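Local coordinates for EF0056 (Enterococcus faecalis, PDB 6ORI), which is an enterococcal surface protein of unknown function, probably linked to biofilm formation, with an N-terminal region of probably immunoglobulin-like beta domains, at residues Phe53-Thr65 and Gly124-Thr136. Sequence-based numbering, arbitrary orientation. Where two conformers were deposited one is given.
Sequences FEVYGKHNIAAST and GLFAGAETTDTQT
His59 reaches into the loop 127-131, its NE2 donating to Gly128 O at 2.9 Å. The oxygen lies close to the imidazole plane, yet the ring nitrogen stands above the carbonyl plane of Gly128; Ala63 N bonds Gly128 O from the opposite face (3.0 Å), so two donors grip one acceptor. With CG between backbone N and carbonyl carbon (chi1 53°), the imidazole points its NE2/CE1 edge into the type I turn Ala127-Glu130, and its ND1 bonds Tyr118 OH. Water 1 links His59 N to Glu130 O and to the Gln135 amide, which pairs with both backbone N and O of Ala127.

Thr131 lies alongside the bend after the strand: its CG2 packs 3.5 Å from Ala62 N, while water 2 joins its OG1 to Asn60 O. Lys58 runs extended to the far part of this loop and bends only at its last torsion (chi4 46°), where NZ donates in the carbonyl plane to Thr132 O (2.8 Å).

Gly57 forms an antiparallel hydrogen-bonded pair with Gln135, and its CA rests over one face of the Phe126 ring, 4.0 Å from the centroid, with Leu125 CB over the other. Strand 50-59 runs between strands 31-38 and 135-144 of an antiparallel sheet, with Tyr118 edge-to-face against Phe126 and Lys212 of strand 211-221 touching Tyr56, Thr134 and Thr136.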
ATOM      1  N   PHE A  53      15.589  -2.050   1.838  1.00  4.57           N
ATOM      2  CA  PHE A  53      14.200  -2.444   1.569  1.00  5.10           C
ATOM      3  C   PHE A  53      14.096  -3.941   1.364  1.00  4.34           C
ATOM      4  O   PHE A  53      15.100  -4.612   1.154  1.00  5.10           O
ATOM      5  CB  PHE A  53      13.588  -1.693   0.356  1.00  4.72           C
ATOM      6  CG  PHE A  53      14.177  -2.089  -0.994  1.00  5.62           C
ATOM      7  CD1 PHE A  53      13.644  -3.117  -1.753  1.00  4.52           C
ATOM      8  CD2 PHE A  53      15.278  -1.413  -1.485  1.00  5.43           C
ATOM      9  CE1 PHE A  53      14.202  -3.445  -2.978  1.00  5.79           C
ATOM     10  CE2 PHE A  53      15.821  -1.723  -2.717  1.00  3.79           C
ATOM     11  CZ  PHE A  53      15.300  -2.742  -3.455  1.00  5.33           C
ATOM     12  N   GLU A  54      12.867  -4.440   1.387  1.00  4.47           N
ATOM     13  CA  GLU A  54      12.542  -5.789   0.949  1.00  4.09           C
ATOM     14  C   GLU A  54      11.368  -5.693  -0.009  1.00  4.44           C
ATOM     15  O   GLU A  54      10.595  -4.708   0.010  1.00  5.66           O
ATOM     16  CB  GLU A  54      12.124  -6.689   2.114  1.00  7.56           C
ATOM     17  CG  GLU A  54      13.184  -6.832   3.164  1.00  9.90           C
ATOM     18  CD  GLU A  54      12.818  -7.807   4.269  1.00  9.79           C
ATOM     19  OE1 GLU A  54      11.632  -7.885   4.682  1.00 11.09           O
ATOM     20  OE2 GLU A  54      13.735  -8.485   4.741  1.00 12.43           O
ATOM     21  N   VAL A  55      11.245  -6.710  -0.856  1.00  4.34           N
ATOM     22  CA  VAL A  55      10.095  -6.838  -1.753  1.00  3.26           C
ATOM     23  C   VAL A  55       9.354  -8.111  -1.371  1.00  3.69           C
ATOM     24  O   VAL A  55       9.978  -9.148  -1.145  1.00  4.38           O
ATOM     25  CB  VAL A  55      10.514  -6.882  -3.235  1.00  4.67           C
ATOM     26  CG1 VAL A  55       9.297  -6.918  -4.152  1.00  4.81           C
ATOM     27  CG2 VAL A  55      11.419  -5.726  -3.572  1.00  7.70           C
ATOM     28  N   TYR A  56       8.031  -8.011  -1.242  1.00  4.96           N
ATOM     29  CA  TYR A  56       7.198  -9.178  -0.987  1.00  4.06           C
ATOM     30  C   TYR A  56       6.365  -9.482  -2.212  1.00  4.18           C
ATOM     31  O   TYR A  56       5.900  -8.575  -2.906  1.00  5.49           O
ATOM     32  CB  TYR A  56       6.276  -8.965   0.238  1.00  4.08           C
ATOM     33  CG  TYR A  56       7.033  -8.449   1.431  1.00  4.58           C
ATOM     34  CD1 TYR A  56       8.223  -9.025   1.828  1.00  4.69           C
ATOM     35  CD2 TYR A  56       6.587  -7.351   2.139  1.00  5.69           C
ATOM     36  CE1 TYR A  56       8.946  -8.509   2.891  1.00  6.76           C
ATOM     37  CE2 TYR A  56       7.304  -6.838   3.188  1.00  5.83           C
ATOM     38  CZ  TYR A  56       8.470  -7.428   3.569  1.00  7.19           C
ATOM     39  OH  TYR A  56       9.178  -6.868   4.609  1.00  9.07           O
ATOM     40  N   GLY A  57       6.167 -10.761  -2.478  1.00  4.43           N
ATOM     41  CA  GLY A  57       5.374 -11.195  -3.604  1.00  4.14           C
ATOM     42  C   GLY A  57       4.642 -12.460  -3.304  1.00  4.83           C
ATOM     43  O   GLY A  57       5.140 -13.309  -2.568  1.00  5.28           O
ATOM     44  N   LYS A  58       3.448 -12.598  -3.859  1.00  5.37           N
ATOM     45  CA  LYS A  58       2.719 -13.843  -3.728  1.00  5.15           C
ATOM     46  C   LYS A  58       1.854 -14.058  -4.953  1.00  5.86           C
ATOM     47  O   LYS A  58       1.185 -13.127  -5.470  1.00  6.08           O
ATOM     48  CB  LYS A  58       1.858 -13.879  -2.462  1.00  6.84           C
ATOM     49  CG  LYS A  58       1.037 -15.165  -2.462  1.00 10.77           C
ATOM     50  CD  LYS A  58       0.242 -15.379  -1.255  1.00 11.07           C
ATOM     51  CE  LYS A  58      -0.798 -16.481  -1.463  1.00  7.13           C
ATOM     52  NZ  LYS A  58      -0.285 -17.699  -2.134  1.00  7.77           N
ATOM     53  N   HIS A  59       1.826 -15.306  -5.398  1.00  5.00           N
ATOM     54  CA  HIS A  59       0.884 -15.742  -6.429  1.00  5.77           C
ATOM     55  C   HIS A  59       0.235 -17.051  -6.012  1.00  6.77           C
ATOM     56  O   HIS A  59       0.687 -17.729  -5.074  1.00  5.63           O
ATOM     57  CB  HIS A  59       1.523 -15.796  -7.824  1.00  7.11           C
ATOM     58  CG  HIS A  59       2.773 -16.594  -7.887  1.00  5.53           C
ATOM     59  ND1 HIS A  59       3.986 -16.104  -7.466  1.00  5.69           N
ATOM     60  CD2 HIS A  59       2.998 -17.854  -8.313  1.00  8.39           C
ATOM     61  CE1 HIS A  59       4.908 -17.032  -7.630  1.00  7.90           C
ATOM     62  NE2 HIS A  59       4.330 -18.111  -8.127  1.00  8.55           N
ATOM     63  N   ASN A  60      -0.867 -17.379  -6.676  1.00  6.12           N
ATOM     64  CA  ASN A  60      -1.780 -18.398  -6.179  1.00  6.27           C
ATOM     65  C   ASN A  60      -1.819 -19.626  -7.065  1.00  7.47           C
ATOM     66  O   ASN A  60      -2.313 -20.682  -6.628  1.00  8.17           O
ATOM     67  CB  ASN A  60      -3.201 -17.835  -6.078  1.00  7.30           C
ATOM     68  CG  ASN A  60      -3.296 -16.593  -5.231  1.00 10.50           C
ATOM     69  OD1 ASN A  60      -2.408 -16.287  -4.428  1.00 11.02           O
ATOM     70  ND2 ASN A  60      -4.393 -15.871  -5.391  1.00 14.21           N
ATOM     71  N   ILE A  61      -1.295 -19.491  -8.284  0.64  7.64           N
ATOM     72  CA  ILE A  61      -1.204 -20.572  -9.268  0.64  8.01           C
ATOM     73  C   ILE A  61       0.189 -20.480  -9.864  0.64  8.48           C
ATOM     74  O   ILE A  61       0.700 -19.382 -10.058  0.64  9.41           O
ATOM     75  CB  ILE A  61      -2.266 -20.400 -10.382  0.64  9.60           C
ATOM     76  CG1 ILE A  61      -3.682 -20.455  -9.801  0.64 12.73           C
ATOM     77  CG2 ILE A  61      -2.110 -21.454 -11.469  0.64 13.74           C
ATOM     78  CD1 ILE A  61      -4.032 -21.783  -9.138  0.64 17.65           C
ATOM     79  N   ALA A  62       0.819 -21.614 -10.140  1.00  7.38           N
ATOM     80  CA  ALA A  62       2.168 -21.595 -10.642  1.00  7.79           C
ATOM     81  C   ALA A  62       2.291 -20.643 -11.829  1.00  8.98           C
ATOM     82  O   ALA A  62       1.401 -20.564 -12.678  1.00  9.94           O
ATOM     83  CB  ALA A  62       2.597 -23.002 -11.029  1.00 10.43           C
ATOM     84  N   ALA A  63       3.377 -19.883 -11.849  1.00  7.88           N
ATOM     85  CA  ALA A  63       3.653 -18.933 -12.905  1.00  8.30           C
ATOM     86  C   ALA A  63       5.080 -19.135 -13.369  1.00  8.51           C
ATOM     87  O   ALA A  63       5.896 -19.726 -12.675  1.00  7.65           O
ATOM     88  CB  ALA A  63       3.464 -17.510 -12.416  1.00 11.99           C
ATOM     89  N   SER A  64       5.387 -18.643 -14.556  1.00  9.66           N
ATOM     90  CA  SER A  64       6.706 -18.827 -15.135  1.00  7.83           C
ATOM     91  C   SER A  64       6.937 -17.793 -16.205  1.00  7.84           C
ATOM     92  O   SER A  64       6.027 -17.044 -16.568  1.00  8.37           O
ATOM     93  CB  SER A  64       6.857 -20.228 -15.740  1.00  9.78           C
ATOM     94  OG  SER A  64       5.856 -20.449 -16.711  1.00 14.61           O
ATOM     95  N   THR A  65       8.171 -17.808 -16.688  1.00  7.69           N
ATOM     96  CA  THR A  65       8.665 -17.014 -17.814  1.00  9.64           C
ATOM     97  C   THR A  65       9.003 -15.571 -17.478  1.00  8.23           C
ATOM     98  O   THR A  65       8.607 -15.049 -16.445  1.00  7.21           O
ATOM     99  CB  THR A  65       7.723 -16.969 -19.067  1.00  9.93           C
ATOM    100  OG1 THR A  65       6.727 -15.960 -18.927  1.00  9.35           O
ATOM    101  CG2 THR A  65       7.073 -18.301 -19.378  1.00 11.47           C
ATOM    102  N   GLY A 124      14.973 -13.243 -11.983  1.00  7.11           N
ATOM    103  CA  GLY A 124      14.021 -12.450 -11.230  1.00  5.87           C
ATOM    104  C   GLY A 124      14.038 -12.774  -9.748  1.00  5.28           C
ATOM    105  O   GLY A 124      15.040 -13.242  -9.191  1.00  5.96           O
ATOM    106  N   LEU A 125      12.929 -12.490  -9.063  1.00  4.20           N
ATOM    107  CA  LEU A 125      12.896 -12.534  -7.602  1.00  6.57           C
ATOM    108  C   LEU A 125      12.242 -13.743  -6.952  1.00  5.57           C
ATOM    109  O   LEU A 125      12.718 -14.211  -5.934  1.00  6.90           O
ATOM    110  CB  LEU A 125      12.190 -11.295  -7.048  1.00  6.24           C
ATOM    111  CG  LEU A 125      12.749  -9.949  -7.513  1.00  5.62           C
ATOM    112  CD1 LEU A 125      12.097  -8.808  -6.758  1.00  5.54           C
ATOM    113  CD2 LEU A 125      14.250  -9.858  -7.377  1.00  7.76           C
ATOM    114  N   PHE A 126      11.118 -14.197  -7.495  1.00  4.27           N
ATOM    115  CA  PHE A 126      10.206 -15.091  -6.772  1.00  6.04           C
ATOM    116  C   PHE A 126      10.038 -16.443  -7.457  1.00  4.31           C
ATOM    117  O   PHE A 126       9.937 -16.556  -8.686  1.00  6.46           O
ATOM    118  CB  PHE A 126       8.839 -14.405  -6.619  1.00  4.34           C
ATOM    119  CG  PHE A 126       8.900 -13.101  -5.858  1.00  4.53           C
ATOM    120  CD1 PHE A 126       9.476 -13.059  -4.597  1.00  4.61           C
ATOM    121  CD2 PHE A 126       8.422 -11.916  -6.401  1.00  4.39           C
ATOM    122  CE1 PHE A 126       9.563 -11.885  -3.904  1.00  5.18           C
ATOM    123  CE2 PHE A 126       8.503 -10.730  -5.678  1.00  3.84           C
ATOM    124  CZ  PHE A 126       9.076 -10.738  -4.442  1.00  4.48           C
ATOM    125  N   ALA A 127      10.010 -17.489  -6.649  1.00  5.67           N
ATOM    126  CA  ALA A 127       9.919 -18.848  -7.169  1.00  5.10           C
ATOM    127  C   ALA A 127       8.570 -19.047  -7.854  1.00  6.76           C
ATOM    128  O   ALA A 127       7.509 -18.931  -7.230  1.00  6.44           O
ATOM    129  CB  ALA A 127      10.131 -19.850  -6.055  1.00  6.47           C
ATOM    130  N   GLY A 128       8.597 -19.340  -9.153  1.00  5.67           N
ATOM    131  CA  GLY A 128       7.375 -19.460  -9.923  1.00  6.97           C
ATOM    132  C   GLY A 128       6.472 -20.595  -9.473  1.00  7.63           C
ATOM    133  O   GLY A 128       5.258 -20.484  -9.540  1.00  6.52           O
ATOM    134  N   ALA A 129       7.061 -21.691  -9.028  1.00  6.58           N
ATOM    135  CA  ALA A 129       6.291 -22.869  -8.690  1.00  7.78           C
ATOM    136  C   ALA A 129       5.729 -22.823  -7.277  1.00  8.74           C
ATOM    137  O   ALA A 129       4.931 -23.691  -6.908  1.00 12.50           O
ATOM    138  CB  ALA A 129       7.144 -24.125  -8.878  1.00 10.08           C
ATOM    139  N   GLU A 130       6.115 -21.828  -6.486  1.00  7.60           N
ATOM    140  CA  GLU A 130       5.684 -21.769  -5.096  1.00  7.05           C
ATOM    141  C   GLU A 130       4.485 -20.846  -5.005  1.00  7.33           C
ATOM    142  O   GLU A 130       4.529 -19.704  -5.476  1.00  9.28           O
ATOM    143  CB  GLU A 130       6.857 -21.324  -4.211  1.00  8.90           C
ATOM    144  CG  GLU A 130       7.973 -22.378  -4.173  1.00 11.51           C
ATOM    145  CD  GLU A 130       9.272 -21.925  -3.520  1.00 17.48           C
ATOM    146  OE1 GLU A 130       9.259 -20.942  -2.749  1.00 17.80           O
ATOM    147  OE2 GLU A 130      10.324 -22.568  -3.787  1.00 16.11           O
ATOM    148  N   THR A 131       3.394 -21.362  -4.446  1.00  6.84           N
ATOM    149  CA  THR A 131       2.116 -20.650  -4.435  1.00  7.07           C
ATOM    150  C   THR A 131       1.514 -20.583  -3.041  1.00  8.77           C
ATOM    151  O   THR A 131       0.290 -20.476  -2.884  1.00  8.24           O
ATOM    152  CB  THR A 131       1.112 -21.347  -5.344  1.00  9.11           C
ATOM    153  OG1 THR A 131       0.849 -22.667  -4.841  1.00 11.80           O
ATOM    154  CG2 THR A 131       1.646 -21.428  -6.736  1.00 10.16           C
ATOM    155  N   THR A 132       2.358 -20.604  -2.021  1.00  7.46           N
ATOM    156  CA  THR A 132       1.867 -20.666  -0.654  1.00  7.33           C
ATOM    157  C   THR A 132       2.216 -19.367   0.072  1.00  5.32           C
ATOM    158  O   THR A 132       1.699 -18.298  -0.279  1.00  7.26           O
ATOM    159  CB  THR A 132       2.361 -21.927   0.052  1.00  9.62           C
ATOM    160  OG1 THR A 132       3.780 -21.944   0.110  1.00 12.92           O
ATOM    161  CG2 THR A 132       1.884 -23.169  -0.705  1.00 10.65           C
ATOM    162  N   ASP A 133       3.087 -19.433   1.063  1.00  6.94           N
ATOM    163  CA  ASP A 133       3.357 -18.288   1.922  1.00  6.85           C
ATOM    164  C   ASP A 133       4.016 -17.156   1.157  1.00  5.82           C
ATOM    165  O   ASP A 133       4.836 -17.401   0.272  1.00  6.15           O
ATOM    166  CB  ASP A 133       4.290 -18.690   3.071  1.00  8.42           C
ATOM    167  CG  ASP A 133       3.705 -19.769   3.938  1.00 13.34           C
ATOM    168  OD1 ASP A 133       2.460 -19.874   3.980  1.00 13.30           O
ATOM    169  OD2 ASP A 133       4.509 -20.474   4.586  1.00 20.70           O
ATOM    170  N   THR A 134       3.725 -15.926   1.536  1.00  5.68           N
ATOM    171  CA  THR A 134       4.366 -14.773   0.941  1.00  3.90           C
ATOM    172  C   THR A 134       5.868 -14.957   0.809  1.00  5.43           C
ATOM    173  O   THR A 134       6.522 -15.370   1.763  1.00  5.26           O
ATOM    174  CB  THR A 134       4.092 -13.541   1.795  1.00  5.75           C
ATOM    175  OG1 THR A 134       2.680 -13.381   1.955  1.00  6.21           O
ATOM    176  CG2 THR A 134       4.685 -12.285   1.158  1.00  5.03           C
ATOM    177  N   GLN A 135       6.394 -14.610  -0.367  1.00  3.86           N
ATOM    178  CA  GLN A 135       7.824 -14.667  -0.651  1.00  4.56           C
ATOM    179  C   GLN A 135       8.492 -13.340  -0.357  1.00  3.41           C
ATOM    180  O   GLN A 135       7.913 -12.289  -0.553  1.00  5.57           O
ATOM    181  CB  GLN A 135       8.061 -15.069  -2.114  1.00  4.67           C
ATOM    182  CG  GLN A 135       7.398 -16.379  -2.515  1.00  5.75           C
ATOM    183  CD  GLN A 135       7.923 -16.895  -3.813  1.00  6.62           C
ATOM    184  OE1 GLN A 135       9.115 -16.831  -4.068  1.00  6.37           O
ATOM    185  NE2 GLN A 135       7.041 -17.415  -4.634  1.00  7.87           N
ATOM    186  N   THR A 136       9.748 -13.401   0.093  1.00  5.21           N
ATOM    187  CA  THR A 136      10.561 -12.209   0.357  1.00  5.84           C
ATOM    188  C   THR A 136      11.809 -12.204  -0.496  1.00  6.17           C
ATOM    189  O   THR A 136      12.537 -13.209  -0.559  1.00  5.93           O
ATOM    190  CB  THR A 136      10.973 -12.134   1.829  1.00  5.75           C
ATOM    191  OG1 THR A 136       9.787 -12.057   2.623  1.00  8.50           O
ATOM    192  CG2 THR A 136      11.865 -10.920   2.117  1.00  7.31           C
TER
HETATM  193  O   HOH W   1       3.898 -17.244  -4.229  1.00  8.31           O
HETATM  194  O   HOH W   2      -1.694 -23.369  -6.580  1.00 30.42           O